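Uncharacterized protein (Actinomyces odontolyticus, PDB 4MJG) is of unknown function but belongs to the DUF4853 family and is probably a bacterial lipoprotein. Local coordinates at residues A[8-16]-A[110-118]; A[19-30]-A[149-158]. One frame throughout, in Å; residues are numbered along the deposited sequence.

Interaction 1 of 2, residues A[8-16]-A[110-118]; sequences EFVPFPERV and QLIDNYGGL. With SO4 (sulfate ion), chain C.
The carbonyl oxygen of V10 takes two bonds from the side of one guanidinium: R15 NE lies 2.9 Å from V10 O and R15 NH2 3.2 Å from it. The oxygen sits in the guanidinium plane, which helps fix the rotation of that group. V10 also reaches across the contact, where V10 N donates to N114 O at 2.9 Å, with an N-H...O angle of 164°. R15 runs extended from CG to NE and slides past Y115 in the opposite direction. R15 CG stands over the centre of the Y115 ring, 3.6 Å from the centroid, a CH-pi contact. The guanidinium and ring planes are 23° apart. Y115 sets out away from 8-16 at CB; with CG anti to the carbonyl carbon (chi1 -76°), its ring still comes back to meet R15. At the far end of the ring, Y115 OH accepts from V16 N at 3.0 Å. F9 makes a second CH-pi contact: G116 CA lies over the middle of the F9 ring, 3.5 Å from the centroid. G116 ends a type I turn from D113, closed by G116 N bonding D113 O; D113 OD1 adds an Asx turn by accepting from Y115 N, and takes G117 N from the other face of its carboxylate. An alanine in place of R15 would remove both donors to V10 O, probably leaving that carbonyl without its side-chain partners and a face of the Y115 ring uncovered. The other terminal nitrogen, R15 NH1, bonds O1 of a sulfate at 3.2 Å and also the carbonyl of C136, a disulfide cysteine. C136 N and R64 also bond the sulfate, probably from the crystallisation liquor. The contact fastens the loop before helix 18-24 to the hairpin turn between strands 107-113 and 118-123; Y21 of that helix touches V16 and D113.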
loop_
_atom_site.group_PDB
_atom_site.type_symbol
_atom_site.label_atom_id
_atom_site.label_comp_id
_atom_site.label_asym_id
_atom_site.label_seq_id
_atom_site.Cartn_x
_atom_site.Cartn_y
_atom_site.Cartn_z
ATOM N N GLU A 8 -1.344 22.057 -0.852
ATOM C CA GLU A 8 0.002 22.317 -0.325
ATOM C C GLU A 8 0.841 21.029 -0.285
ATOM O O GLU A 8 1.569 20.771 0.680
ATOM C CB GLU A 8 -0.071 22.972 1.068
ATOM C CG GLU A 8 -0.014 24.497 1.058
ATOM C CD GLU A 8 -1.250 25.157 0.466
ATOM O OE1 GLU A 8 -2.293 24.489 0.310
ATOM O OE2 GLU A 8 -1.177 26.366 0.164
ATOM N N PHE A 9 0.737 20.225 -1.344
ATOM C CA PHE A 9 1.591 19.052 -1.500
ATOM C C PHE A 9 2.989 19.499 -1.903
ATOM O O PHE A 9 3.138 20.452 -2.669
ATOM C CB PHE A 9 1.048 18.097 -2.573
ATOM C CG PHE A 9 -0.264 17.448 -2.222
ATOM C CD1 PHE A 9 -0.487 16.911 -0.955
ATOM C CD2 PHE A 9 -1.272 17.339 -3.177
ATOM C CE1 PHE A 9 -1.693 16.306 -0.646
ATOM C CE2 PHE A 9 -2.478 16.731 -2.872
ATOM C CZ PHE A 9 -2.688 16.214 -1.606
ATOM N N VAL A 10 4.002 18.795 -1.394
ATOM C CA VAL A 10 5.400 19.041 -1.761
ATOM C C VAL A 10 5.540 18.927 -3.282
ATOM O O VAL A 10 5.175 17.903 -3.860
ATOM C CB VAL A 10 6.356 18.032 -1.079
ATOM C CG1 VAL A 10 7.781 18.194 -1.599
ATOM C CG2 VAL A 10 6.324 18.190 0.436
ATOM N N PRO A 11 6.055 19.981 -3.938
ATOM C CA PRO A 11 6.134 19.947 -5.399
ATOM C C PRO A 11 7.136 18.916 -5.919
ATOM O O PRO A 11 8.070 18.536 -5.207
ATOM C CB PRO A 11 6.569 21.370 -5.763
ATOM C CG PRO A 11 7.289 21.862 -4.560
ATOM C CD PRO A 11 6.594 21.237 -3.386
ATOM N N PHE A 12 6.930 18.495 -7.165
ATOM C CA PHE A 12 7.653 17.378 -7.777
ATOM C C PHE A 12 9.181 17.435 -7.640
ATOM O O PHE A 12 9.791 16.460 -7.203
ATOM C CB PHE A 12 7.252 17.257 -9.254
ATOM C CG PHE A 12 7.946 16.146 -9.984
ATOM C CD1 PHE A 12 7.534 14.831 -9.822
ATOM C CD2 PHE A 12 8.998 16.413 -10.845
ATOM C CE1 PHE A 12 8.165 13.802 -10.497
ATOM C CE2 PHE A 12 9.634 15.388 -11.523
ATOM C CZ PHE A 12 9.220 14.082 -11.348
ATOM N N PRO A 13 9.803 18.568 -8.004
ATOM C CA PRO A 13 11.271 18.618 -7.970
ATOM C C PRO A 13 11.872 18.384 -6.583
ATOM O O PRO A 13 12.962 17.829 -6.478
ATOM C CB PRO A 13 11.597 20.049 -8.439
ATOM C CG PRO A 13 10.355 20.552 -9.085
ATOM C CD PRO A 13 9.228 19.873 -8.371
ATOM N N GLU A 14 11.162 18.803 -5.539
ATOM C CA GLU A 14 11.675 18.740 -4.171
ATOM C C GLU A 14 11.409 17.401 -3.483
ATOM O O GLU A 14 11.820 17.201 -2.342
ATOM C CB GLU A 14 11.076 19.880 -3.343
ATOM C CG GLU A 14 11.404 21.266 -3.883
ATOM C CD GLU A 14 10.604 22.370 -3.212
ATOM O OE1 GLU A 14 9.975 22.110 -2.165
ATOM O OE2 GLU A 14 10.604 23.503 -3.737
ATOM N N ARG A 15 10.719 16.491 -4.165
ATOM C CA ARG A 15 10.460 15.158 -3.621
ATOM C C ARG A 15 11.715 14.292 -3.708
ATOM O O ARG A 15 12.554 14.501 -4.575
ATOM C CB ARG A 15 9.317 14.483 -4.385
ATOM C CG ARG A 15 7.963 15.142 -4.187
ATOM C CD ARG A 15 6.918 14.563 -5.128
ATOM N NE ARG A 15 5.761 15.447 -5.273
ATOM C CZ ARG A 15 4.793 15.292 -6.177
ATOM N NH1 ARG A 15 4.816 14.279 -7.034
ATOM N NH2 ARG A 15 3.793 16.163 -6.231
ATOM N N VAL A 16 11.834 13.316 -2.813
ATOM C CA VAL A 16 12.944 12.360 -2.875
ATOM C C VAL A 16 12.844 11.531 -4.150
ATOM O O VAL A 16 11.773 11.431 -4.750
ATOM C CB VAL A 16 12.991 11.403 -1.656
ATOM C CG1 VAL A 16 13.186 12.181 -0.363
ATOM C CG2 VAL A 16 11.748 10.521 -1.575
ATOM N N GLN A 110 -8.739 6.411 2.127
ATOM C CA GLN A 110 -7.429 6.783 1.632
ATOM C C GLN A 110 -6.649 7.523 2.704
ATOM O O GLN A 110 -7.217 8.304 3.472
ATOM C CB GLN A 110 -7.560 7.679 0.401
ATOM C CG GLN A 110 -8.207 7.011 -0.800
ATOM C CD GLN A 110 -9.714 7.003 -0.715
ATOM O OE1 GLN A 110 -10.342 8.056 -0.545
ATOM N NE2 GLN A 110 -10.310 5.815 -0.842
ATOM N N LEU A 111 -5.343 7.284 2.725
ATOM C CA LEU A 111 -4.419 7.976 3.610
ATOM C C LEU A 111 -3.477 8.776 2.718
ATOM O O LEU A 111 -2.702 8.191 1.958
ATOM C CB LEU A 111 -3.648 6.948 4.435
ATOM C CG LEU A 111 -3.625 7.114 5.950
ATOM C CD1 LEU A 111 -5.030 7.236 6.517
ATOM C CD2 LEU A 111 -2.901 5.931 6.571
ATOM N N ILE A 112 -3.574 10.104 2.775
ATOM C CA ILE A 112 -2.839 10.972 1.852
ATOM C C ILE A 112 -1.552 11.478 2.494
ATOM O O ILE A 112 -1.588 12.067 3.573
ATOM C CB ILE A 112 -3.688 12.191 1.409
ATOM C CG1 ILE A 112 -5.082 11.759 0.925
ATOM C CG2 ILE A 112 -2.977 12.979 0.316
ATOM C CD1 ILE A 112 -5.076 10.803 -0.251
ATOM N N ASP A 113 -0.423 11.254 1.824
ATOM C CA ASP A 113 0.875 11.745 2.309
ATOM C C ASP A 113 1.163 13.148 1.778
ATOM O O ASP A 113 0.461 13.651 0.894
ATOM C CB ASP A 113 2.020 10.777 1.953
ATOM C CG ASP A 113 2.207 10.590 0.447
ATOM O OD1 ASP A 113 2.151 11.590 -0.299
ATOM O OD2 ASP A 113 2.424 9.436 0.005
ATOM N N ASN A 114 2.205 13.769 2.320
ATOM C CA ASN A 114 2.553 15.157 1.979
ATOM C C ASN A 114 3.024 15.357 0.533
ATOM O O ASN A 114 3.166 16.494 0.082
ATOM C CB ASN A 114 3.580 15.738 2.971
ATOM C CG ASN A 114 4.611 14.716 3.427
ATOM O OD1 ASN A 114 4.281 13.553 3.696
ATOM N ND2 ASN A 114 5.864 15.147 3.536
ATOM N N TYR A 115 3.254 14.257 -0.186
ATOM C CA TYR A 115 3.596 14.298 -1.614
ATOM C C TYR A 115 2.358 14.236 -2.511
ATOM O O TYR A 115 2.459 14.406 -3.724
ATOM C CB TYR A 115 4.515 13.125 -1.973
ATOM C CG TYR A 115 5.961 13.262 -1.553
ATOM C CD1 TYR A 115 6.359 14.169 -0.571
ATOM C CD2 TYR A 115 6.939 12.457 -2.133
ATOM C CE1 TYR A 115 7.691 14.279 -0.198
ATOM C CE2 TYR A 115 8.270 12.559 -1.762
ATOM C CZ TYR A 115 8.641 13.471 -0.797
ATOM O OH TYR A 115 9.960 13.572 -0.437
ATOM N N GLY A 116 1.191 13.995 -1.922
ATOM C CA GLY A 116 -0.024 13.748 -2.703
ATOM C C GLY A 116 -0.181 12.272 -3.035
ATOM O O GLY A 116 -1.120 11.877 -3.735
ATOM N N GLY A 117 0.744 11.459 -2.521
ATOM C CA GLY A 117 0.677 10.017 -2.639
ATOM C C GLY A 117 -0.380 9.442 -1.729
ATOM O O GLY A 117 -1.032 10.169 -0.983
ATOM N N LEU A 118 -0.516 8.123 -1.764
ATOM C CA LEU A 118 -1.746 7.474 -1.350
ATOM C C LEU A 118 -1.526 6.097 -0.717
ATOM O O LEU A 118 -0.629 5.350 -1.105
ATOM C CB LEU A 118 -2.629 7.330 -2.591
ATOM C CG LEU A 118 -3.922 6.535 -2.497
ATOM C CD1 LEU A 118 -4.942 7.364 -1.751
ATOM C CD2 LEU A 118 -4.438 6.167 -3.884
HETATM S S SO4 C . 0.919 12.616 -8.833
HETATM O O1 SO4 C . 2.175 12.850 -8.081
HETATM O O2 SO4 C . 0.054 11.642 -8.127
HETATM O O3 SO4 C . 0.187 13.897 -8.948
HETATM O O4 SO4 C . 1.253 12.114 -10.184
#

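Interaction 2 of 2, residues A[19-30]-A[149-158]; sequences EEYISRQLPEIS and FVLPSVEEAF
I22 projects from its helix toward the extended run 149-152, and its two arms part at CB to meet different residues. The short arm, CG2, lies anti to the backbone N; I22 CG2 rests 3.6 Å from V150 O and 3.9 Å from P152 CD. The long arm leaves CB through CG1, anti to the carbonyl carbon (chi1 -73°). Its tip, I22 CD1, ends between L151 CD2, at 4.0 Å, and F149 CB, at 4.1 Å. One isoleucine therefore touches four consecutive residues of the other segment. A turn further along, L26 CD2 meets P152 CG at 3.8 Å, and the two side chains cross at about a right angle. The P152 ring is thus touched by both I22 and L26. Helices 18-24 and 26-31 follow one another with a break near Q25, and the proline after L26 has no N-H to give. The helices pack beside the broad antiparallel sheet: Y21 from the first, and A157 and F158 from the other segment, all touch strand 62-73. S153 is the N-cap of the short helix 154-157, through a weak bond from E156 N to its OG. At the end of that helix the chains come close at P27 and A157, and P27 CB lies beside E156 O. S30 CB lies over one face of the F158 ring, 4.0 Å from the centroid, a CH-pi contact offset toward the rim. The hydroxyl of S30 turns back into its own helix, and S30 OG donates to L26 O at 2.7 Å, from above the carbonyl plane; S30 N reaches the same oxygen from the other face. At the opposite end of the contact, E19 CG packs against the F149 ring, while E19 OE1 bonds T139 and the ring meets Y63 edge-to-face.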
loop_
_atom_site.group_PDB
_atom_site.type_symbol
_atom_site.label_atom_id
_atom_site.label_comp_id
_atom_site.label_asym_id
_atom_site.label_seq_id
_atom_site.Cartn_x
_atom_site.Cartn_y
_atom_site.Cartn_z
ATOM N N GLU A 19 14.168 5.904 -6.114
ATOM C CA GLU A 19 15.020 4.910 -5.464
ATOM C C GLU A 19 15.088 5.121 -3.953
ATOM O O GLU A 19 15.098 4.154 -3.190
ATOM C CB GLU A 19 16.425 4.951 -6.065
ATOM C CG GLU A 19 16.479 4.540 -7.532
ATOM C CD GLU A 19 17.323 5.482 -8.373
ATOM O OE1 GLU A 19 16.948 6.674 -8.498
ATOM O OE2 GLU A 19 18.357 5.026 -8.913
ATOM N N GLU A 20 15.140 6.384 -3.532
ATOM C CA GLU A 20 15.136 6.732 -2.111
ATOM C C GLU A 20 13.805 6.353 -1.481
ATOM O O GLU A 20 13.757 5.905 -0.330
ATOM C CB GLU A 20 15.387 8.236 -1.935
ATOM C CG GLU A 20 15.381 8.747 -0.494
ATOM C CD GLU A 20 16.635 8.394 0.287
ATOM O OE1 GLU A 20 17.502 7.666 -0.236
ATOM O OE2 GLU A 20 16.749 8.853 1.445
ATOM N N TYR A 21 12.730 6.536 -2.242
ATOM C CA TYR A 21 11.384 6.239 -1.765
ATOM C C TYR A 21 11.189 4.738 -1.591
ATOM O O TYR A 21 10.671 4.279 -0.565
ATOM C CB TYR A 21 10.357 6.780 -2.746
ATOM C CG TYR A 21 8.952 6.868 -2.201
ATOM C CD1 TYR A 21 8.066 5.802 -2.318
ATOM C CD2 TYR A 21 8.497 8.034 -1.601
ATOM C CE1 TYR A 21 6.767 5.893 -1.837
ATOM C CE2 TYR A 21 7.202 8.137 -1.118
ATOM C CZ TYR A 21 6.341 7.068 -1.234
ATOM O OH TYR A 21 5.056 7.187 -0.758
ATOM N N ILE A 22 11.611 3.982 -2.598
ATOM C CA ILE A 22 11.569 2.523 -2.535
ATOM C C ILE A 22 12.369 2.012 -1.336
ATOM O O ILE A 22 11.911 1.138 -0.589
ATOM C CB ILE A 22 12.107 1.905 -3.843
ATOM C CG1 ILE A 22 11.077 2.096 -4.964
ATOM C CG2 ILE A 22 12.408 0.426 -3.660
ATOM C CD1 ILE A 22 11.593 1.790 -6.351
ATOM N N SER A 23 13.554 2.581 -1.153
ATOM C CA SER A 23 14.456 2.176 -0.081
ATOM C C SER A 23 13.939 2.507 1.327
ATOM O O SER A 23 14.032 1.672 2.232
ATOM C CB SER A 23 15.823 2.828 -0.292
ATOM O OG SER A 23 16.671 2.601 0.816
ATOM N N ARG A 24 13.376 3.704 1.504
ATOM C CA ARG A 24 13.115 4.243 2.849
ATOM C C ARG A 24 11.653 4.504 3.232
ATOM O O ARG A 24 11.299 4.392 4.408
ATOM C CB ARG A 24 13.951 5.503 3.048
ATOM C CG ARG A 24 15.359 5.132 3.498
ATOM C CD ARG A 24 16.450 6.153 3.195
ATOM N NE ARG A 24 16.376 7.381 3.996
ATOM C CZ ARG A 24 16.689 7.485 5.291
ATOM N NH1 ARG A 24 17.105 6.436 6.002
ATOM N NH2 ARG A 24 16.580 8.668 5.890
ATOM N N GLN A 25 10.811 4.848 2.266
ATOM C CA GLN A 25 9.404 5.123 2.562
ATOM C C GLN A 25 8.545 3.873 2.440
ATOM O O GLN A 25 7.666 3.636 3.272
ATOM C CB GLN A 25 8.858 6.208 1.636
ATOM C CG GLN A 25 9.696 7.476 1.591
ATOM C CD GLN A 25 10.007 8.027 2.969
ATOM O OE1 GLN A 25 9.163 8.001 3.866
ATOM N NE2 GLN A 25 11.226 8.532 3.143
ATOM N N LEU A 26 8.802 3.075 1.407
ATOM C CA LEU A 26 7.941 1.935 1.086
ATOM C C LEU A 26 7.742 0.977 2.270
ATOM O O LEU A 26 6.614 0.554 2.535
ATOM C CB LEU A 26 8.472 1.190 -0.148
ATOM C CG LEU A 26 7.507 0.257 -0.881
ATOM C CD1 LEU A 26 6.210 0.959 -1.246
ATOM C CD2 LEU A 26 8.174 -0.298 -2.129
ATOM N N PRO A 27 8.820 0.651 3.002
ATOM C CA PRO A 27 8.637 -0.215 4.172
ATOM C C PRO A 27 7.794 0.415 5.297
ATOM O O PRO A 27 7.047 -0.296 5.981
ATOM C CB PRO A 27 10.071 -0.468 4.645
ATOM C CG PRO A 27 10.934 -0.183 3.462
ATOM C CD PRO A 27 10.244 0.942 2.760
ATOM N N GLU A 28 7.907 1.729 5.474
ATOM C CA GLU A 28 7.053 2.457 6.424
ATOM C C GLU A 28 5.584 2.392 6.008
ATOM O O GLU A 28 4.711 2.055 6.811
ATOM C CB GLU A 28 7.478 3.928 6.508
ATOM C CG GLU A 28 8.849 4.154 7.127
ATOM C CD GLU A 28 8.877 3.866 8.614
ATOM O OE1 GLU A 28 7.797 3.852 9.246
ATOM O OE2 GLU A 28 9.984 3.655 9.152
ATOM N N ILE A 29 5.333 2.721 4.743
ATOM C CA ILE A 29 4.001 2.654 4.147
ATOM C C ILE A 29 3.360 1.280 4.325
ATOM O O ILE A 29 2.195 1.173 4.713
ATOM C CB ILE A 29 4.071 3.005 2.642
ATOM C CG1 ILE A 29 4.029 4.524 2.483
ATOM C CG2 ILE A 29 2.937 2.351 1.856
ATOM C CD1 ILE A 29 4.189 5.010 1.061
ATOM N N SER A 30 4.122 0.233 4.029
ATOM C CA SER A 30 3.626 -1.139 4.122
ATOM C C SER A 30 3.206 -1.520 5.553
ATOM O O SER A 30 2.323 -2.359 5.745
ATOM C CB SER A 30 4.691 -2.109 3.595
ATOM O OG SER A 30 5.158 -1.719 2.306
ATOM N N PHE A 149 14.324 -0.621 -11.698
ATOM C CA PHE A 149 14.448 -0.424 -10.249
ATOM C C PHE A 149 14.173 -1.684 -9.452
ATOM O O PHE A 149 13.115 -2.285 -9.594
ATOM C CB PHE A 149 13.476 0.648 -9.782
ATOM C CG PHE A 149 13.619 1.948 -10.510
ATOM C CD1 PHE A 149 14.696 2.783 -10.255
ATOM C CD2 PHE A 149 12.678 2.336 -11.450
ATOM C CE1 PHE A 149 14.830 3.981 -10.923
ATOM C CE2 PHE A 149 12.805 3.533 -12.122
ATOM C CZ PHE A 149 13.883 4.358 -11.858
ATOM N N VAL A 150 15.124 -2.071 -8.606
ATOM C CA VAL A 150 14.927 -3.194 -7.694
ATOM C C VAL A 150 13.874 -2.817 -6.669
ATOM O O VAL A 150 13.807 -1.668 -6.242
ATOM C CB VAL A 150 16.221 -3.611 -6.951
ATOM C CG1 VAL A 150 17.286 -4.044 -7.944
ATOM C CG2 VAL A 150 16.740 -2.493 -6.047
ATOM N N LEU A 151 13.068 -3.798 -6.275
ATOM C CA LEU A 151 12.013 -3.598 -5.288
ATOM C C LEU A 151 12.263 -4.479 -4.073
ATOM O O LEU A 151 12.884 -5.531 -4.186
ATOM C CB LEU A 151 10.664 -3.936 -5.909
ATOM C CG LEU A 151 10.202 -2.949 -6.982
ATOM C CD1 LEU A 151 9.190 -3.588 -7.914
ATOM C CD2 LEU A 151 9.639 -1.695 -6.337
ATOM N N PRO A 152 11.781 -4.052 -2.899
ATOM C CA PRO A 152 12.129 -4.781 -1.691
ATOM C C PRO A 152 11.419 -6.115 -1.618
ATOM O O PRO A 152 10.272 -6.230 -2.052
ATOM C CB PRO A 152 11.642 -3.857 -0.573
ATOM C CG PRO A 152 10.502 -3.121 -1.172
ATOM C CD PRO A 152 10.790 -2.989 -2.642
ATOM N N SER A 153 12.111 -7.116 -1.077
ATOM C CA SER A 153 11.492 -8.391 -0.747
ATOM C C SER A 153 10.405 -8.145 0.285
ATOM O O SER A 153 10.422 -7.138 0.996
ATOM C CB SER A 153 12.527 -9.357 -0.174
ATOM O OG SER A 153 13.127 -8.811 0.990
ATOM N N VAL A 154 9.468 -9.073 0.386
ATOM C CA VAL A 154 8.413 -8.965 1.381
ATOM C C VAL A 154 8.984 -9.007 2.809
ATOM O O VAL A 154 8.350 -8.526 3.747
ATOM C CB VAL A 154 7.346 -10.058 1.181
ATOM C CG1 VAL A 154 7.873 -11.415 1.623
ATOM C CG2 VAL A 154 6.070 -9.695 1.925
ATOM N N GLU A 155 10.178 -9.576 2.962
ATOM C CA GLU A 155 10.903 -9.532 4.232
ATOM C C GLU A 155 11.162 -8.079 4.618
ATOM O O GLU A 155 10.874 -7.663 5.744
ATOM C CB GLU A 155 12.254 -10.266 4.137
ATOM C CG GLU A 155 12.223 -11.665 3.531
ATOM C CD GLU A 155 11.292 -12.618 4.260
ATOM O OE1 GLU A 155 11.194 -12.545 5.506
ATOM O OE2 GLU A 155 10.668 -13.456 3.579
ATOM N N GLU A 156 11.705 -7.321 3.666
ATOM C CA GLU A 156 12.113 -5.933 3.888
ATOM C C GLU A 156 10.930 -4.978 3.983
ATOM O O GLU A 156 10.976 -4.010 4.742
ATOM C CB GLU A 156 13.043 -5.471 2.762
ATOM C CG GLU A 156 14.371 -6.216 2.717
ATOM C CD GLU A 156 15.051 -6.147 1.362
ATOM O OE1 GLU A 156 14.664 -5.304 0.525
ATOM O OE2 GLU A 156 15.984 -6.945 1.136
ATOM N N ALA A 157 9.883 -5.245 3.208
ATOM C CA ALA A 157 8.689 -4.398 3.202
ATOM C C ALA A 157 7.898 -4.481 4.511
ATOM O O ALA A 157 7.257 -3.514 4.911
ATOM C CB ALA A 157 7.797 -4.759 2.026
ATOM N N PHE A 158 7.962 -5.631 5.177
ATOM C CA PHE A 158 7.218 -5.869 6.415
ATOM C C PHE A 158 8.164 -6.393 7.501
ATOM O O PHE A 158 8.104 -7.572 7.858
ATOM C CB PHE A 158 6.090 -6.882 6.160
ATOM C CG PHE A 158 5.084 -6.432 5.135
ATOM C CD1 PHE A 158 5.310 -6.643 3.781
ATOM C CD2 PHE A 158 3.911 -5.806 5.522
ATOM C CE1 PHE A 158 4.386 -6.232 2.830
ATOM C CE2 PHE A 158 2.981 -5.396 4.573
ATOM C CZ PHE A 158 3.219 -5.607 3.226
#

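Interaction 1 lies nearer the surface and interaction 2 deeper, their centres about 15 and 11 Å from the centre of the chain. Both use neighbouring parts of the N-terminal region: a loop in the first, the helices that follow it in the second. Their chemistry differs. Across 8-16 and 110-118, two hydrogen bonds join CH-pi contacts around a turn, with a sulfate at hand. Between 19-30 and 149-158 no hydrogen bond crosses, and aliphatic and proline packing does the work. The segments alternate along the chain. The contact centres are about 17 Å apart, and Y21 links them by packing against V16 and D113.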